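Local coordinates for protein 4-hydroxybutyrate CoA-transferase (Porphyromonas gingivalis, PDB 3EH7) that probably transfers coenzyme A between acyl-CoA thioesters and carboxylates such as acetate or 4-hydroxybutyrate, at residues I202-E208 / V393-I398; L228-K232 / G247-L251. All coordinates share one frame; numbering follows the deposited sequence. Where two conformers were deposited one is given.

Contact 1 of 2, residues I202-E208 / V393-I398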
ATOM      1  N   ILE A 202       9.358  25.817  -0.650  1.00 21.84           N
ATOM      2  CA  ILE A 202       8.627  24.535  -0.480  1.00 21.97           C
ATOM      3  C   ILE A 202       7.454  24.726   0.501  1.00 22.34           C
ATOM      4  O   ILE A 202       6.318  24.340   0.212  1.00 21.92           O
ATOM      5  CB  ILE A 202       9.557  23.367  -0.012  1.00 21.93           C
ATOM      6  CG1 ILE A 202      10.641  23.082  -1.072  1.00 22.24           C
ATOM      7  CG2 ILE A 202       8.732  22.073   0.279  1.00 22.12           C
ATOM      8  CD1 ILE A 202      11.869  22.352  -0.551  1.00 21.96           C
ATOM      9  N   GLY A 203       7.732  25.371   1.635  1.00 22.23           N
ATOM     10  CA  GLY A 203       6.738  25.594   2.663  1.00 22.16           C
ATOM     11  C   GLY A 203       5.534  26.358   2.154  1.00 22.49           C
ATOM     12  O   GLY A 203       4.407  26.072   2.502  1.00 21.46           O
ATOM     13  N   ARG A 204       5.811  27.358   1.338  1.00 22.94           N
ATOM     14  CA  ARG A 204       4.785  28.209   0.774  0.50 23.35           C
ATOM     15  C   ARG A 204       3.896  27.416  -0.188  1.00 23.47           C
ATOM     16  O   ARG A 204       2.671  27.590  -0.207  1.00 23.38           O
ATOM     17  CB  ARG A 204       5.447  29.381   0.054  0.50 24.03           C
ATOM     18  CG  ARG A 204       4.704  30.678   0.161  0.50 25.36           C
ATOM     19  CD  ARG A 204       5.340  31.715  -0.740  0.50 27.73           C
ATOM     20  NE  ARG A 204       6.638  32.154  -0.244  0.50 29.26           N
ATOM     21  CZ  ARG A 204       6.808  33.190   0.570  0.50 30.21           C
ATOM     22  NH1 ARG A 204       8.028  33.525   0.967  0.50 31.99           N
ATOM     23  NH2 ARG A 204       5.759  33.887   0.990  0.50 29.72           N
ATOM     24  N   ASN A 205       4.504  26.537  -0.978  1.00 23.15           N
ATOM     25  CA  ASN A 205       3.755  25.640  -1.853  1.00 23.15           C
ATOM     26  C   ASN A 205       2.912  24.650  -1.056  1.00 23.43           C
ATOM     27  O   ASN A 205       1.774  24.395  -1.404  1.00 23.83           O
ATOM     28  CB  ASN A 205       4.707  24.886  -2.783  1.00 23.34           C
ATOM     29  CG  ASN A 205       5.245  25.750  -3.910  1.00 20.80           C
ATOM     30  OD1 ASN A 205       4.628  26.728  -4.313  1.00 23.46           O
ATOM     31  ND2 ASN A 205       6.403  25.384  -4.422  1.00 20.60           N
ATOM     32  N   CYS A 206       3.464  24.109   0.028  1.00 23.17           N
ATOM     33  CA  CYS A 206       2.697  23.212   0.872  1.00 23.49           C
ATOM     34  C   CYS A 206       1.474  23.909   1.420  1.00 23.65           C
ATOM     35  O   CYS A 206       0.387  23.354   1.348  1.00 22.35           O
ATOM     36  CB  CYS A 206       3.537  22.660   2.019  1.00 23.40           C
ATOM     37  SG  CYS A 206       4.710  21.457   1.420  1.00 25.24           S
ATOM     38  N   ALA A 207       1.650  25.137   1.934  1.00 23.28           N
ATOM     39  CA  ALA A 207       0.539  25.915   2.519  1.00 23.53           C
ATOM     40  C   ALA A 207      -0.610  26.155   1.561  1.00 23.50           C
ATOM     41  O   ALA A 207      -1.789  26.198   1.953  1.00 22.46           O
ATOM     42  CB  ALA A 207       1.041  27.268   3.057  1.00 23.45           C
ATOM     43  N   GLU A 208      -0.258  26.344   0.307  1.00 23.34           N
ATOM     44  CA  GLU A 208      -1.235  26.493  -0.750  1.00 24.18           C
ATOM     45  C   GLU A 208      -2.180  25.303  -0.811  1.00 23.72           C
ATOM     46  O   GLU A 208      -3.292  25.424  -1.287  1.00 22.75           O
ATOM     47  CB  GLU A 208      -0.483  26.517  -2.060  1.00 25.26           C
ATOM     48  CG  GLU A 208      -1.050  27.368  -3.125  1.00 29.26           C
ATOM     49  CD  GLU A 208       0.007  27.649  -4.172  1.00 33.59           C
ATOM     50  OE1 GLU A 208       0.789  28.624  -4.013  1.00 37.44           O
ATOM     51  OE2 GLU A 208       0.057  26.872  -5.144  1.00 36.83           O
ATOM     52  N   VAL A 393       6.241  18.232  -4.309  1.00 19.10           N
ATOM     53  CA  VAL A 393       6.505  19.671  -4.175  1.00 19.42           C
ATOM     54  C   VAL A 393       7.988  19.959  -3.992  1.00 19.47           C
ATOM     55  O   VAL A 393       8.646  19.360  -3.121  1.00 19.68           O
ATOM     56  CB  VAL A 393       5.744  20.279  -2.965  1.00 18.97           C
ATOM     57  CG1 VAL A 393       6.060  21.751  -2.831  1.00 18.50           C
ATOM     58  CG2 VAL A 393       4.218  20.061  -3.087  1.00 19.16           C
ATOM     59  N   THR A 394       8.512  20.850  -4.833  1.00 19.72           N
ATOM     60  CA  THR A 394       9.856  21.396  -4.666  1.00 19.32           C
ATOM     61  C   THR A 394       9.800  22.916  -4.574  1.00 19.96           C
ATOM     62  O   THR A 394       8.730  23.505  -4.659  1.00 20.07           O
ATOM     63  CB  THR A 394      10.793  20.999  -5.808  1.00 18.87           C
ATOM     64  OG1 THR A 394      10.449  21.739  -6.981  1.00 16.78           O
ATOM     65  CG2 THR A 394      10.737  19.489  -6.083  1.00 16.95           C
ATOM     66  N   GLU A 395      10.964  23.536  -4.402  1.00 20.43           N
ATOM     67  CA  GLU A 395      11.087  24.993  -4.468  1.00 20.94           C
ATOM     68  C   GLU A 395      10.661  25.535  -5.817  1.00 20.44           C
ATOM     69  O   GLU A 395      10.425  26.717  -5.912  1.00 20.59           O
ATOM     70  CB  GLU A 395      12.519  25.468  -4.157  1.00 20.94           C
ATOM     71  CG  GLU A 395      13.622  25.112  -5.201  1.00 22.96           C
ATOM     72  CD  GLU A 395      14.370  23.802  -4.882  1.00 26.30           C
ATOM     73  OE1 GLU A 395      13.746  22.852  -4.333  1.00 25.38           O
ATOM     74  OE2 GLU A 395      15.582  23.729  -5.186  1.00 23.39           O
ATOM     75  N   TYR A 396      10.567  24.691  -6.851  1.00 20.10           N
ATOM     76  CA  TYR A 396      10.182  25.178  -8.184  1.00 20.37           C
ATOM     77  C   TYR A 396       8.712  24.978  -8.495  1.00 20.94           C
ATOM     78  O   TYR A 396       8.255  25.440  -9.519  1.00 20.79           O
ATOM     79  CB  TYR A 396      11.064  24.574  -9.282  1.00 20.12           C
ATOM     80  CG  TYR A 396      12.498  25.009  -9.129  1.00 19.59           C
ATOM     81  CD1 TYR A 396      12.912  26.268  -9.548  1.00 19.14           C
ATOM     82  CD2 TYR A 396      13.437  24.163  -8.532  1.00 19.90           C
ATOM     83  CE1 TYR A 396      14.255  26.685  -9.374  1.00 19.11           C
ATOM     84  CE2 TYR A 396      14.761  24.557  -8.352  1.00 18.48           C
ATOM     85  CZ  TYR A 396      15.150  25.818  -8.760  1.00 19.84           C
ATOM     86  OH  TYR A 396      16.453  26.162  -8.553  1.00 20.95           O
ATOM     87  N   GLY A 397       7.966  24.330  -7.602  1.00 21.12           N
ATOM     88  CA  GLY A 397       6.513  24.251  -7.759  1.00 21.33           C
ATOM     89  C   GLY A 397       5.893  22.922  -7.365  1.00 21.47           C
ATOM     90  O   GLY A 397       6.480  22.127  -6.645  1.00 20.34           O
ATOM     91  N   ILE A 398       4.686  22.701  -7.861  1.00 21.59           N
ATOM     92  CA  ILE A 398       3.826  21.636  -7.389  1.00 22.14           C
ATOM     93  C   ILE A 398       3.510  20.745  -8.592  1.00 22.81           C
ATOM     94  O   ILE A 398       3.214  21.282  -9.679  1.00 22.54           O
ATOM     95  CB  ILE A 398       2.475  22.227  -6.840  1.00 22.48           C
ATOM     96  CG1 ILE A 398       2.707  23.084  -5.583  1.00 22.88           C
ATOM     97  CG2 ILE A 398       1.480  21.141  -6.541  1.00 20.32           C
ATOM     98  CD1 ILE A 398       1.606  24.143  -5.323  1.00 23.47           C
TER
HETATM   99  O   HOH W   1       7.756  27.480  -6.060  1.00 20.85           O
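A beta hairpin at one edge of the nine-stranded mixed sheet packs here against helix 197-208. Strands 391-394 and 397-400 are joined by a type I turn from T394 to G397, and N205 of the helix reaches into that turn. Its ND2 gives a weak, bent hydrogen bond to T394 O at 3.0 Å (133°). The same oxygen also accepts from G397 N. A water takes a second bond from N205 ND2 and donates to E395 O at 2.8 Å, so the amide reaches T394 O directly and E395 O through the water.

The apolar part of N205 is packed closely too. Its CB sits 3.4 Å from V393 CG1, the methyl anti to the backbone N (chi1 179°). The side chains of I398 and N205 run past each other in opposite directions, with I398 CG1 3.9 Å from N205 CB. I202 lies one turn back along the helix. Its CG1 rests on the backbone, 3.4 Å from E395 N, and its CG2 meets V393 CG1. E395 OE2 is hydrogen-bonded to S362 OG.

The apolar contacts probably carry most of the hold between helix and hairpin, while the weak bond and the water chiefly give N205 ND2 its partners.

Contact 2 of 2, residues L228-K232 / G247-L251; sequences LLFLK and GVVEL
L228 and L251 meet side chain to side chain, L228 CD2 lying 3.5 Å from L251 CD1. The two side chains cross at a slant. L251 is the main bump on its side. Its CD1 enters a hollow made by the backbone oxygen of L228, the CB of L228 and the CB of L231. L228 O is 3.5 Å from L251 CD1 and also accepts from L231 N as the chain leaves the helix. The other branch, L251 CD2, lies 4.2 Å from K232 CA.

L228 is the answering bump. Its CD1 sits over the bare backbone of G247, 3.6 Å from G247 C. G247 has no side chain, so L228 CD1 can lie directly on its backbone. V248 CG2 borders the same hollow, 4.1 Å from L228 CD1.

The C-terminal end of helix 222-229 and the loop after it thus pack on helix 246-253. Strand 215-217, helix 222-229 and the neighbouring parallel strand 238-240 form a beta-alpha-beta unit of the large mixed sheet. L228 also packs on L218.

Further out, K232 and E250 bridge the two segments. The K232 chain bends at its last torsion (chi4 -72°), which swings NZ to E250 OE2. The salt bridge from K232 NZ to E250 OE2 is long, 3.4 Å. A water lies between the same two atoms, accepting from K232 NZ at 2.6 Å and donating to E250 OE2.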
ATOM      1  N   LEU A 228       4.548  25.215   8.199  1.00 21.91           N
ATOM      2  CA  LEU A 228       3.728  25.676   9.316  1.00 22.44           C
ATOM      3  C   LEU A 228       3.802  27.208   9.453  1.00 23.06           C
ATOM      4  O   LEU A 228       2.837  27.864   9.849  1.00 22.79           O
ATOM      5  CB  LEU A 228       4.188  25.005  10.620  1.00 22.14           C
ATOM      6  CG  LEU A 228       3.915  23.503  10.786  1.00 21.96           C
ATOM      7  CD1 LEU A 228       4.791  22.857  11.842  1.00 19.99           C
ATOM      8  CD2 LEU A 228       2.451  23.257  11.087  1.00 20.13           C
ATOM      9  N   LEU A 229       4.959  27.772   9.126  1.00 23.77           N
ATOM     10  CA  LEU A 229       5.133  29.200   9.168  1.00 24.02           C
ATOM     11  C   LEU A 229       4.203  29.908   8.180  1.00 23.78           C
ATOM     12  O   LEU A 229       3.826  31.060   8.412  1.00 23.35           O
ATOM     13  CB  LEU A 229       6.601  29.592   8.895  1.00 24.77           C
ATOM     14  CG  LEU A 229       7.628  29.455  10.039  1.00 26.08           C
ATOM     15  CD1 LEU A 229       8.919  30.159   9.643  1.00 28.57           C
ATOM     16  CD2 LEU A 229       7.144  30.013  11.378  1.00 28.39           C
ATOM     17  N   PHE A 230       3.844  29.242   7.085  1.00 23.37           N
ATOM     18  CA  PHE A 230       2.909  29.842   6.129  1.00 23.67           C
ATOM     19  C   PHE A 230       1.462  29.491   6.365  1.00 23.57           C
ATOM     20  O   PHE A 230       0.624  29.809   5.532  1.00 24.21           O
ATOM     21  CB  PHE A 230       3.322  29.555   4.693  1.00 23.98           C
ATOM     22  CG  PHE A 230       4.570  30.276   4.303  1.00 25.17           C
ATOM     23  CD1 PHE A 230       4.547  31.646   4.125  1.00 26.99           C
ATOM     24  CD2 PHE A 230       5.773  29.599   4.193  1.00 26.97           C
ATOM     25  CE1 PHE A 230       5.691  32.346   3.814  1.00 28.19           C
ATOM     26  CE2 PHE A 230       6.930  30.271   3.879  1.00 26.69           C
ATOM     27  CZ  PHE A 230       6.891  31.659   3.687  1.00 30.08           C
ATOM     28  N   LEU A 231       1.162  28.884   7.512  1.00 23.46           N
ATOM     29  CA  LEU A 231      -0.216  28.548   7.883  1.00 23.48           C
ATOM     30  C   LEU A 231      -0.847  29.482   8.940  1.00 24.19           C
ATOM     31  O   LEU A 231      -1.900  29.151   9.507  1.00 23.99           O
ATOM     32  CB  LEU A 231      -0.280  27.095   8.375  1.00 23.35           C
ATOM     33  CG  LEU A 231       0.124  26.008   7.363  1.00 22.17           C
ATOM     34  CD1 LEU A 231       0.013  24.620   8.011  1.00 23.78           C
ATOM     35  CD2 LEU A 231      -0.698  26.063   6.070  1.00 22.65           C
ATOM     36  N   LYS A 232      -0.250  30.649   9.187  1.00 24.29           N
ATOM     37  CA  LYS A 232      -0.750  31.541  10.248  1.00 24.82           C
ATOM     38  C   LYS A 232      -2.112  32.165   9.923  1.00 24.44           C
ATOM     39  O   LYS A 232      -2.834  32.567  10.808  1.00 24.41           O
ATOM     40  CB  LYS A 232       0.269  32.639  10.596  1.00 25.12           C
ATOM     41  CG  LYS A 232       1.632  32.115  11.090  1.00 27.63           C
ATOM     42  CD  LYS A 232       2.627  33.268  11.264  1.00 31.65           C
ATOM     43  CE  LYS A 232       4.061  32.788  11.459  1.00 33.55           C
ATOM     44  NZ  LYS A 232       4.289  32.181  12.779  1.00 35.05           N
ATOM     45  N   GLY A 247       6.934  23.548  16.101  1.00 20.76           N
ATOM     46  CA  GLY A 247       6.208  24.299  15.059  1.00 20.55           C
ATOM     47  C   GLY A 247       4.697  24.156  15.179  1.00 21.01           C
ATOM     48  O   GLY A 247       3.971  25.124  14.995  1.00 20.90           O
ATOM     49  N   VAL A 248       4.242  22.939  15.513  1.00 20.88           N
ATOM     50  CA  VAL A 248       2.820  22.659  15.695  1.00 21.03           C
ATOM     51  C   VAL A 248       2.315  23.366  16.939  1.00 20.76           C
ATOM     52  O   VAL A 248       1.290  24.042  16.882  1.00 20.00           O
ATOM     53  CB  VAL A 248       2.485  21.114  15.728  1.00 20.87           C
ATOM     54  CG1 VAL A 248       1.182  20.838  16.472  1.00 20.91           C
ATOM     55  CG2 VAL A 248       2.373  20.568  14.304  1.00 20.58           C
ATOM     56  N   VAL A 249       3.044  23.239  18.046  1.00 21.79           N
ATOM     57  CA  VAL A 249       2.628  23.856  19.314  1.00 22.26           C
ATOM     58  C   VAL A 249       2.492  25.369  19.177  1.00 22.97           C
ATOM     59  O   VAL A 249       1.619  25.985  19.801  1.00 22.92           O
ATOM     60  CB  VAL A 249       3.605  23.535  20.455  1.00 22.43           C
ATOM     61  CG1 VAL A 249       3.272  24.374  21.703  1.00 23.58           C
ATOM     62  CG2 VAL A 249       3.617  22.043  20.784  1.00 21.88           C
ATOM     63  N   GLU A 250       3.360  25.972  18.370  1.00 23.82           N
ATOM     64  CA  GLU A 250       3.306  27.431  18.133  1.00 25.13           C
ATOM     65  C   GLU A 250       1.991  27.796  17.464  1.00 25.42           C
ATOM     66  O   GLU A 250       1.374  28.794  17.809  1.00 25.02           O
ATOM     67  CB  GLU A 250       4.491  27.909  17.277  1.00 25.00           C
ATOM     68  CG  GLU A 250       4.426  29.397  16.936  1.00 28.89           C
ATOM     69  CD  GLU A 250       5.501  29.845  15.937  1.00 32.14           C
ATOM     70  OE1 GLU A 250       6.220  28.989  15.348  1.00 34.71           O
ATOM     71  OE2 GLU A 250       5.606  31.068  15.735  1.00 35.74           O
ATOM     72  N   LEU A 251       1.536  26.969  16.522  1.00 26.28           N
ATOM     73  CA  LEU A 251       0.247  27.236  15.887  1.00 26.64           C
ATOM     74  C   LEU A 251      -0.933  26.903  16.786  1.00 27.02           C
ATOM     75  O   LEU A 251      -2.023  27.431  16.583  1.00 27.41           O
ATOM     76  CB  LEU A 251       0.124  26.524  14.542  1.00 27.16           C
ATOM     77  CG  LEU A 251       0.821  27.170  13.348  1.00 27.56           C
ATOM     78  CD1 LEU A 251       0.812  26.208  12.184  1.00 28.76           C
ATOM     79  CD2 LEU A 251       0.160  28.452  12.949  1.00 27.85           C
TER
HETATM   80  O   HOH W   2       6.616  32.801  13.860  0.50 36.75           O

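Overall arrangement
The two contacts lie about 16 Å apart between centres, on the same side of the chain's centre. Along the chain the order is 202-208, 228-232, 247-251, then 393-398. Contact 2 therefore falls wholly between the two halves of contact 1. They meet directly: F230 and L231 of contact 2 pack on R204 and A207 of contact 1. Helix 222-229 also touches I202 and C206. The helices pack one on the next, 197-208 on 222-229 and 222-229 on 246-253. Contact 1 joins this group to the edge hairpin of the mixed sheet, which belongs to the C-terminal family region, so residues distant in sequence are brought together in one layered alpha/beta unit.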